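Side-chain contacts in ricin B lectin (PDB 3VSF), which is an exo-beta-1,3-galactanase that probably cleaves galactose from the ends of beta-1,3-galactan chains and carries a galactose-binding ricin-type lectin module: residues Phe199-Asn204 and His210-Thr215; Thr161-Phe166 and Asp217-Ala222; Asp308-Ala311 and Lys317-Asp320. All coordinates share one frame; numbering follows the deposited sequence.

Interaction 1 of 3, residues Phe199-Asn204 and His210-Thr215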
loop_
_atom_site.group_PDB
_atom_site.type_symbol
_atom_site.label_atom_id
_atom_site.label_comp_id
_atom_site.label_asym_id
_atom_site.label_seq_id
_atom_site.Cartn_x
_atom_site.Cartn_y
_atom_site.Cartn_z
ATOM N N PHE A 199 -16.804 -8.417 9.832
ATOM C CA PHE A 199 -17.110 -7.207 9.084
ATOM C C PHE A 199 -16.729 -5.994 9.920
ATOM O O PHE A 199 -17.138 -5.873 11.075
ATOM C CB PHE A 199 -18.598 -7.161 8.730
ATOM C CG PHE A 199 -19.025 -5.888 8.055
ATOM C CD1 PHE A 199 -18.866 -5.725 6.688
ATOM C CD2 PHE A 199 -19.597 -4.858 8.785
ATOM C CE1 PHE A 199 -19.262 -4.555 6.063
ATOM C CE2 PHE A 199 -19.994 -3.687 8.166
ATOM C CZ PHE A 199 -19.826 -3.536 6.804
ATOM N N ILE A 200 -15.936 -5.100 9.341
ATOM C CA ILE A 200 -15.486 -3.913 10.054
ATOM C C ILE A 200 -15.914 -2.648 9.319
ATOM O O ILE A 200 -15.862 -2.587 8.092
ATOM C CB ILE A 200 -13.952 -3.921 10.250
ATOM C CG1 ILE A 200 -13.515 -2.747 11.128
ATOM C CG2 ILE A 200 -13.238 -3.892 8.905
ATOM C CD1 ILE A 200 -12.037 -2.744 11.447
ATOM N N SER A 201 -16.347 -1.645 10.076
ATOM C CA SER A 201 -16.797 -0.389 9.487
ATOM C C SER A 201 -16.714 0.756 10.489
ATOM O O SER A 201 -16.670 0.535 11.699
ATOM C CB SER A 201 -18.227 -0.522 8.957
ATOM O OG SER A 201 -19.140 -0.796 10.007
ATOM N N ALA A 202 -16.695 1.983 9.976
ATOM C CA ALA A 202 -16.616 3.169 10.819
ATOM C C ALA A 202 -17.987 3.557 11.364
ATOM O O ALA A 202 -18.915 3.833 10.602
ATOM C CB ALA A 202 -16.002 4.327 10.049
ATOM N N ALA A 203 -18.106 3.581 12.688
ATOM C CA ALA A 203 -19.357 3.943 13.341
ATOM C C ALA A 203 -19.205 5.223 14.158
ATOM O O ALA A 203 -18.112 5.780 14.256
ATOM C CB ALA A 203 -19.839 2.804 14.226
ATOM N N ASN A 204 -20.310 5.681 14.738
ATOM C CA ASN A 204 -20.303 6.876 15.577
ATOM C C ASN A 204 -19.722 8.087 14.851
ATOM O O ASN A 204 -18.821 8.752 15.360
ATOM C CB ASN A 204 -19.533 6.610 16.873
ATOM C CG ASN A 204 -19.807 7.651 17.941
ATOM O OD1 ASN A 204 -20.188 8.783 17.641
ATOM N ND2 ASN A 204 -19.611 7.273 19.199
ATOM N N HIS A 210 -15.906 -0.166 14.346
ATOM C CA HIS A 210 -16.630 -1.303 14.897
ATOM C C HIS A 210 -16.270 -2.596 14.174
ATOM O O HIS A 210 -16.386 -2.691 12.952
ATOM C CB HIS A 210 -18.141 -1.064 14.838
ATOM C CG HIS A 210 -18.658 -0.185 15.934
ATOM N ND1 HIS A 210 -19.993 0.133 16.065
ATOM C CD2 HIS A 210 -18.022 0.437 16.954
ATOM C CE1 HIS A 210 -20.156 0.917 17.116
ATOM N NE2 HIS A 210 -18.976 1.117 17.674
ATOM N N LEU A 211 -15.823 -3.586 14.940
ATOM C CA LEU A 211 -15.526 -4.903 14.394
ATOM C C LEU A 211 -16.664 -5.862 14.721
ATOM O O LEU A 211 -16.830 -6.269 15.870
ATOM C CB LEU A 211 -14.211 -5.438 14.961
ATOM C CG LEU A 211 -13.774 -6.818 14.462
ATOM C CD1 LEU A 211 -13.570 -6.804 12.954
ATOM C CD2 LEU A 211 -12.509 -7.271 15.172
ATOM N N TYR A 212 -17.449 -6.213 13.708
ATOM C CA TYR A 212 -18.587 -7.104 13.896
ATOM C C TYR A 212 -18.232 -8.541 13.539
ATOM O O TYR A 212 -17.626 -8.800 12.500
ATOM C CB TYR A 212 -19.776 -6.646 13.047
ATOM C CG TYR A 212 -20.197 -5.214 13.283
ATOM C CD1 TYR A 212 -21.028 -4.880 14.343
ATOM C CD2 TYR A 212 -19.769 -4.198 12.439
ATOM C CE1 TYR A 212 -21.417 -3.571 14.560
ATOM C CE2 TYR A 212 -20.154 -2.888 12.648
ATOM C CZ TYR A 212 -20.977 -2.580 13.709
ATOM O OH TYR A 212 -21.360 -1.276 13.918
ATOM N N GLU A 213 -18.612 -9.472 14.406
ATOM C CA GLU A 213 -18.451 -10.891 14.120
ATOM C C GLU A 213 -19.681 -11.400 13.381
ATOM O O GLU A 213 -20.809 -11.200 13.829
ATOM C CB GLU A 213 -18.247 -11.686 15.411
ATOM C CG GLU A 213 -18.119 -13.187 15.198
ATOM C CD GLU A 213 -17.939 -13.949 16.496
ATOM O OE1 GLU A 213 -17.799 -13.301 17.555
ATOM O OE2 GLU A 213 -17.939 -15.198 16.458
ATOM N N LEU A 214 -19.461 -12.053 12.247
ATOM C CA LEU A 214 -20.560 -12.534 11.421
ATOM C C LEU A 214 -21.027 -13.923 11.842
ATOM O O LEU A 214 -20.273 -14.689 12.442
ATOM C CB LEU A 214 -20.148 -12.555 9.948
ATOM C CG LEU A 214 -19.654 -11.231 9.367
ATOM C CD1 LEU A 214 -19.241 -11.407 7.914
ATOM C CD2 LEU A 214 -20.722 -10.158 9.502
ATOM N N THR A 215 -22.278 -14.237 11.525
ATOM C CA THR A 215 -22.808 -15.577 11.731
ATOM C C THR A 215 -22.109 -16.539 10.773
ATOM O O THR A 215 -21.473 -16.103 9.814
ATOM C CB THR A 215 -24.331 -15.620 11.502
ATOM O OG1 THR A 215 -24.644 -15.013 10.242
ATOM C CG2 THR A 215 -25.057 -14.871 12.607
#

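Interaction 2 of 3, residues Thr161-Phe166 and Asp217-Ala222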
loop_
_atom_site.group_PDB
_atom_site.type_symbol
_atom_site.label_atom_id
_atom_site.label_comp_id
_atom_site.label_asym_id
_atom_site.label_seq_id
_atom_site.Cartn_x
_atom_site.Cartn_y
_atom_site.Cartn_z
ATOM N N THR A 161 -26.865 -11.847 -5.890
ATOM C CA THR A 161 -28.237 -11.514 -5.529
ATOM C C THR A 161 -28.257 -10.632 -4.285
ATOM O O THR A 161 -27.864 -11.060 -3.199
ATOM C CB THR A 161 -29.089 -12.777 -5.280
ATOM O OG1 THR A 161 -28.731 -13.365 -4.023
ATOM C CG2 THR A 161 -28.875 -13.794 -6.393
ATOM N N TYR A 162 -28.708 -9.394 -4.452
ATOM C CA TYR A 162 -28.757 -8.444 -3.348
ATOM C C TYR A 162 -29.721 -8.920 -2.267
ATOM O O TYR A 162 -30.773 -9.483 -2.566
ATOM C CB TYR A 162 -29.168 -7.062 -3.855
ATOM C CG TYR A 162 -29.105 -5.974 -2.808
ATOM C CD1 TYR A 162 -30.236 -5.604 -2.095
ATOM C CD2 TYR A 162 -27.913 -5.317 -2.534
ATOM C CE1 TYR A 162 -30.184 -4.610 -1.139
ATOM C CE2 TYR A 162 -27.850 -4.321 -1.579
ATOM C CZ TYR A 162 -28.988 -3.971 -0.885
ATOM O OH TYR A 162 -28.931 -2.979 0.068
ATOM N N ILE A 163 -29.356 -8.695 -1.008
ATOM C CA ILE A 163 -30.187 -9.118 0.112
ATOM C C ILE A 163 -30.908 -7.938 0.754
ATOM O O ILE A 163 -32.112 -7.762 0.572
ATOM C CB ILE A 163 -29.360 -9.847 1.187
ATOM C CG1 ILE A 163 -28.679 -11.081 0.593
ATOM C CG2 ILE A 163 -30.241 -10.247 2.358
ATOM C CD1 ILE A 163 -27.921 -11.905 1.613
ATOM N N ARG A 164 -30.164 -7.131 1.503
ATOM C CA ARG A 164 -30.749 -6.012 2.230
ATOM C C ARG A 164 -29.685 -5.017 2.676
ATOM O O ARG A 164 -28.491 -5.318 2.661
ATOM C CB ARG A 164 -31.505 -6.520 3.457
ATOM C CG ARG A 164 -30.672 -7.443 4.328
ATOM C CD ARG A 164 -30.896 -7.190 5.807
ATOM N NE ARG A 164 -29.988 -7.988 6.627
ATOM C CZ ARG A 164 -29.857 -7.858 7.942
ATOM N NH1 ARG A 164 -30.577 -6.956 8.597
ATOM N NH2 ARG A 164 -29.004 -8.630 8.603
ATOM N N SER A 165 -30.130 -3.831 3.073
ATOM C CA SER A 165 -29.248 -2.828 3.653
ATOM C C SER A 165 -29.738 -2.502 5.058
ATOM O O SER A 165 -30.943 -2.494 5.312
ATOM C CB SER A 165 -29.219 -1.570 2.786
ATOM O OG SER A 165 -30.513 -1.013 2.646
ATOM N N PHE A 166 -28.810 -2.238 5.970
ATOM C CA PHE A 166 -29.170 -2.062 7.370
ATOM C C PHE A 166 -28.034 -1.466 8.190
ATOM O O PHE A 166 -26.864 -1.572 7.822
ATOM C CB PHE A 166 -29.556 -3.412 7.975
ATOM C CG PHE A 166 -28.411 -4.380 8.064
ATOM C CD1 PHE A 166 -27.741 -4.574 9.260
ATOM C CD2 PHE A 166 -27.991 -5.082 6.945
ATOM C CE1 PHE A 166 -26.682 -5.461 9.343
ATOM C CE2 PHE A 166 -26.934 -5.969 7.021
ATOM C CZ PHE A 166 -26.279 -6.157 8.222
ATOM N N ASP A 217 -22.908 -18.072 8.318
ATOM C CA ASP A 217 -23.236 -17.900 6.905
ATOM C C ASP A 217 -22.604 -16.647 6.294
ATOM O O ASP A 217 -22.680 -16.437 5.082
ATOM C CB ASP A 217 -24.755 -17.894 6.698
ATOM C CG ASP A 217 -25.458 -16.843 7.536
ATOM O OD1 ASP A 217 -24.893 -15.743 7.714
ATOM O OD2 ASP A 217 -26.577 -17.116 8.017
ATOM N N TYR A 218 -21.988 -15.823 7.139
ATOM C CA TYR A 218 -21.322 -14.595 6.701
ATOM C C TYR A 218 -22.298 -13.507 6.252
ATOM O O TYR A 218 -21.902 -12.361 6.043
ATOM C CB TYR A 218 -20.326 -14.877 5.572
ATOM C CG TYR A 218 -19.091 -15.643 5.989
ATOM C CD1 TYR A 218 -18.855 -15.955 7.320
ATOM C CD2 TYR A 218 -18.155 -16.045 5.046
ATOM C CE1 TYR A 218 -17.724 -16.654 7.699
ATOM C CE2 TYR A 218 -17.022 -16.741 5.414
ATOM C CZ TYR A 218 -16.811 -17.043 6.741
ATOM O OH TYR A 218 -15.682 -17.737 7.106
ATOM N N LYS A 219 -23.567 -13.868 6.103
ATOM C CA LYS A 219 -24.564 -12.946 5.566
ATOM C C LYS A 219 -25.211 -12.068 6.634
ATOM O O LYS A 219 -25.925 -11.119 6.313
ATOM C CB LYS A 219 -25.637 -13.715 4.788
ATOM C CG LYS A 219 -25.153 -14.269 3.457
ATOM C CD LYS A 219 -26.154 -15.244 2.855
ATOM C CE LYS A 219 -26.259 -16.509 3.692
ATOM N NZ LYS A 219 -27.166 -17.517 3.075
ATOM N N ASN A 220 -24.956 -12.382 7.901
ATOM C CA ASN A 220 -25.539 -11.626 9.004
ATOM C C ASN A 220 -24.524 -11.306 10.097
ATOM O O ASN A 220 -23.430 -11.868 10.124
ATOM C CB ASN A 220 -26.729 -12.383 9.599
ATOM C CG ASN A 220 -27.819 -12.653 8.578
ATOM O OD1 ASN A 220 -28.068 -11.840 7.688
ATOM N ND2 ASN A 220 -28.471 -13.802 8.702
ATOM N N ILE A 221 -24.896 -10.401 10.997
ATOM C CA ILE A 221 -24.023 -10.011 12.099
ATOM C C ILE A 221 -24.404 -10.727 13.392
ATOM O O ILE A 221 -25.526 -10.595 13.879
ATOM C CB ILE A 221 -24.045 -8.487 12.327
ATOM C CG1 ILE A 221 -23.435 -7.763 11.125
ATOM C CG2 ILE A 221 -23.296 -8.125 13.601
ATOM C CD1 ILE A 221 -23.369 -6.262 11.282
ATOM N N ALA A 222 -23.460 -11.485 13.942
ATOM C CA ALA A 222 -23.704 -12.266 15.149
ATOM C C ALA A 222 -23.510 -11.448 16.424
ATOM O O ALA A 222 -24.293 -11.564 17.367
ATOM C CB ALA A 222 -22.815 -13.503 15.171
#

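Interaction 3 of 3, residues Asp308-Ala311 and Lys317-Asp320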
loop_
_atom_site.group_PDB
_atom_site.type_symbol
_atom_site.label_atom_id
_atom_site.label_comp_id
_atom_site.label_asym_id
_atom_site.label_seq_id
_atom_site.Cartn_x
_atom_site.Cartn_y
_atom_site.Cartn_z
ATOM N N ASP A 308 -6.301 3.769 -3.726
ATOM C CA ASP A 308 -6.992 4.558 -4.734
ATOM C C ASP A 308 -6.468 5.987 -4.760
ATOM O O ASP A 308 -6.441 6.669 -3.735
ATOM C CB ASP A 308 -8.503 4.561 -4.485
ATOM C CG ASP A 308 -9.167 3.260 -4.897
ATOM O OD1 ASP A 308 -9.449 3.096 -6.103
ATOM O OD2 ASP A 308 -9.411 2.407 -4.019
ATOM N N ARG A 309 -6.040 6.432 -5.935
ATOM C CA ARG A 309 -5.678 7.826 -6.127
ATOM C C ARG A 309 -6.904 8.572 -6.633
ATOM O O ARG A 309 -7.058 8.801 -7.833
ATOM C CB ARG A 309 -4.513 7.959 -7.110
ATOM C CG ARG A 309 -4.058 9.391 -7.342
ATOM C CD ARG A 309 -2.702 9.433 -8.021
ATOM N NE ARG A 309 -1.661 8.852 -7.178
ATOM C CZ ARG A 309 -0.380 8.766 -7.523
ATOM N NH1 ARG A 309 0.025 9.224 -8.700
ATOM N NH2 ARG A 309 0.495 8.220 -6.689
ATOM N N TRP A 310 -7.782 8.934 -5.704
ATOM C CA TRP A 310 -9.054 9.561 -6.044
ATOM C C TRP A 310 -8.874 10.824 -6.880
ATOM O O TRP A 310 -8.187 11.761 -6.473
ATOM C CB TRP A 310 -9.851 9.873 -4.777
ATOM C CG TRP A 310 -10.161 8.658 -3.956
ATOM C CD1 TRP A 310 -9.628 8.330 -2.743
ATOM C CD2 TRP A 310 -11.070 7.604 -4.295
ATOM N NE1 TRP A 310 -10.153 7.138 -2.303
ATOM C CE2 TRP A 310 -11.040 6.672 -3.238
ATOM C CE3 TRP A 310 -11.908 7.359 -5.387
ATOM C CZ2 TRP A 310 -11.816 5.514 -3.242
ATOM C CZ3 TRP A 310 -12.676 6.208 -5.388
ATOM C CH2 TRP A 310 -12.625 5.301 -4.323
ATOM N N ALA A 311 -9.501 10.838 -8.051
ATOM C CA ALA A 311 -9.421 11.978 -8.955
ATOM C C ALA A 311 -10.041 13.223 -8.329
ATOM O O ALA A 311 -9.824 14.338 -8.801
ATOM C CB ALA A 311 -10.099 11.654 -10.278
ATOM N N LYS A 317 -13.822 13.360 -11.860
ATOM C CA LYS A 317 -14.900 12.445 -11.512
ATOM C C LYS A 317 -14.327 11.143 -10.965
ATOM O O LYS A 317 -13.211 10.755 -11.309
ATOM C CB LYS A 317 -15.792 12.171 -12.724
ATOM C CG LYS A 317 -15.073 11.530 -13.898
ATOM C CD LYS A 317 -15.984 11.420 -15.112
ATOM C CE LYS A 317 -15.243 10.846 -16.310
ATOM N NZ LYS A 317 -16.093 10.824 -17.532
ATOM N N VAL A 318 -15.096 10.477 -10.111
ATOM C CA VAL A 318 -14.651 9.248 -9.465
ATOM C C VAL A 318 -14.083 8.234 -10.458
ATOM O O VAL A 318 -13.096 7.560 -10.171
ATOM C CB VAL A 318 -15.793 8.592 -8.662
ATOM C CG1 VAL A 318 -15.335 7.270 -8.066
ATOM C CG2 VAL A 318 -16.282 9.533 -7.573
ATOM N N ASN A 319 -14.707 8.135 -11.628
ATOM C CA ASN A 319 -14.289 7.167 -12.638
ATOM C C ASN A 319 -12.899 7.442 -13.208
ATOM O O ASN A 319 -12.308 6.582 -13.861
ATOM C CB ASN A 319 -15.318 7.094 -13.769
ATOM C CG ASN A 319 -16.684 6.650 -13.286
ATOM O OD1 ASN A 319 -16.978 5.455 -13.234
ATOM N ND2 ASN A 319 -17.526 7.612 -12.928
ATOM N N ASP A 320 -12.383 8.641 -12.961
ATOM C CA ASP A 320 -11.054 9.015 -13.432
ATOM C C ASP A 320 -9.988 8.748 -12.374
ATOM O O ASP A 320 -8.854 9.212 -12.493
ATOM C CB ASP A 320 -11.020 10.486 -13.851
ATOM C CG ASP A 320 -11.850 10.761 -15.090
ATOM O OD1 ASP A 320 -12.022 9.836 -15.912
ATOM O OD2 ASP A 320 -12.326 11.907 -15.244
#

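Interaction 1 of 3, residues Phe199-Asn204 and His210-Thr215
The central hairpin of a four-stranded propeller blade brings Phe199, Ile200 and Ser201 opposite Tyr212, Leu211 and His210. Phe199 and Tyr212 form one hydrogen-bonded antiparallel pair, with Tyr212 N to Phe199 O at 2.7 Å; Ser201 and His210 form another, in which His210 N reaches Ser201 O at 2.8 Å. The side chains of Phe199 and Tyr212 lie side by side, pointing the same way, Tyr212 CD2 meeting the edge of the phenylalanine ring at CD2, 3.7 Å away. Phe199 CB also touches Leu214 CD2.

Side chains alternate between the two faces of the blade. Phe199, Ser201, His210 and Tyr212 share one, where Phe199 meets Trp134 of the preceding blade; Ile200 and Leu211, a non-hydrogen-bonded pair, take the other, apolar residues suiting the packing against Pro237 and Leu239 of the next blade. Ala203, whose single methyl can come close over an imidazole, sets CB 3.5 Å from the His210 ring centroid in a CH-pi contact. His210 CG and Tyr212 CG both stand beside their backbone N (chi1 -80° and -55°), so the rings lean the same way along the strand and His210 ND1 donates to Tyr212 OH at 2.9 Å, fixing the imidazole's rotation. Ser201 OG, at the tyrosine edge, is hydrogen-bonded to Ser184 OG.

Interaction 2 of 3, residues Thr161-Phe166 and Asp217-Ala222
Phe166 CG stands between the backbone N and the carbonyl carbon (chi1 67°), which swings the ring across to Ile221, whose CG1 stands anti to its own carbonyl carbon (chi1 -66°) and extends straight on to CD1. The two side chains meet obliquely, Ile221 CD1 lying 3.9 Å from Phe166 CE1 at the rim of the ring and near its plane. A flat ring and a slender branched chain can close such a gap without any backbone pairing.

Arg164, two residues before Phe166 and on the same side of the strand, bends at chi2 and lays its guanidinium over the phenylalanine: Arg164 CZ sits 3.5 Å above the plane of the Phe166 ring, toward the rim, which probably steadies the flat group. The long arginine chain also brings the guanidinium near the Asn220 side chain, the two planes 75° apart. Earlier in the strand, the methyl end of Ile163 crosses the aliphatic part of Lys219 at about a right angle, with Ile163 CD1 4.0 Å from Lys219 CD. Lysine suits this partly exposed spot because its methylenes pack while its ammonium goes elsewhere, forming a salt bridge with Glu130 and a cation-pi contact with Tyr152.

The loop is shaped by an Asx turn, Asp217 OD1 accepting from Lys219 N at 2.8 Å. Strand 161-166 is the outermost strand of one propeller blade, and residues 217-222 lead into strand 221-228, the outermost of the next. Strand 131-138, of the same blade as 161-166, supplies Trp134, whose side chain touches both Phe166 and Ile221 and whose NE1 bonds to Tyr218 O, while Ile221 also rests on Tyr212 and Leu214 of strand 208-214.

Interaction 3 of 3, residues Asp308-Ala311 and Lys317-Asp320
Ala311 fits its methyl group against the short 3-10 turn formed by residues 317-320, and here the contact is close. Ala311 CB lies 3.4 Å from Lys317 O, 3.5 Å from Asp320 O and 3.9 Å from Asp320 CB, so a side chain of one carbon nestles against the backbone of the turn. The turn itself is held by Asp320 N bonding to Lys317 O at 2.8 Å. Beside it Trp310 runs alongside Val318 and meets it with the benzene end of the indole: Val318 CG1, anti to the backbone N (chi1 177°), comes 3.9 Å from Trp310 CZ3 at the ring edge. Asp308 CB covers part of one indole face, and the NE1 of the buried Trp310 is hydrogen-bonded to Gln288 OE1.

The other side is looser. Lys317 directs its CB away from Ala311 and is exposed, as befits a long charged chain, and the Asp320 carboxylate is at the partly exposed margin. Ser321 OG joins the two halves, bonding to both Ala311 N and Val318 O. Val318 continues onto His59 and onto Arg77 of strand 69-77, placing this connection between strands 301-309 and 322-330 where the last blade of a family 43 five-bladed beta-propeller meets the first.

In the fold
All three contacts belong to the propeller. Interactions 1 and 2 are neighbours, their centres 13 Å apart: strands 208-214 and 221-228 pair in one blade, and interaction 1 is nested in the chain loop closed by interaction 2. Interaction 1 is buried and joins strands within that blade through regular backbone bonds, with one apolar face and one that mixes aromatic and polar groups. Interaction 2 lies at the surface and joins two blades by side chains alone, where a lysine and an arginine lend their aliphatic and flat parts to the packing. Interaction 3, about 26 Å from interaction 1 between centres, is also largely buried but has no strand pairing; its loop packs methyl groups, an indole edge and backbone carbonyls.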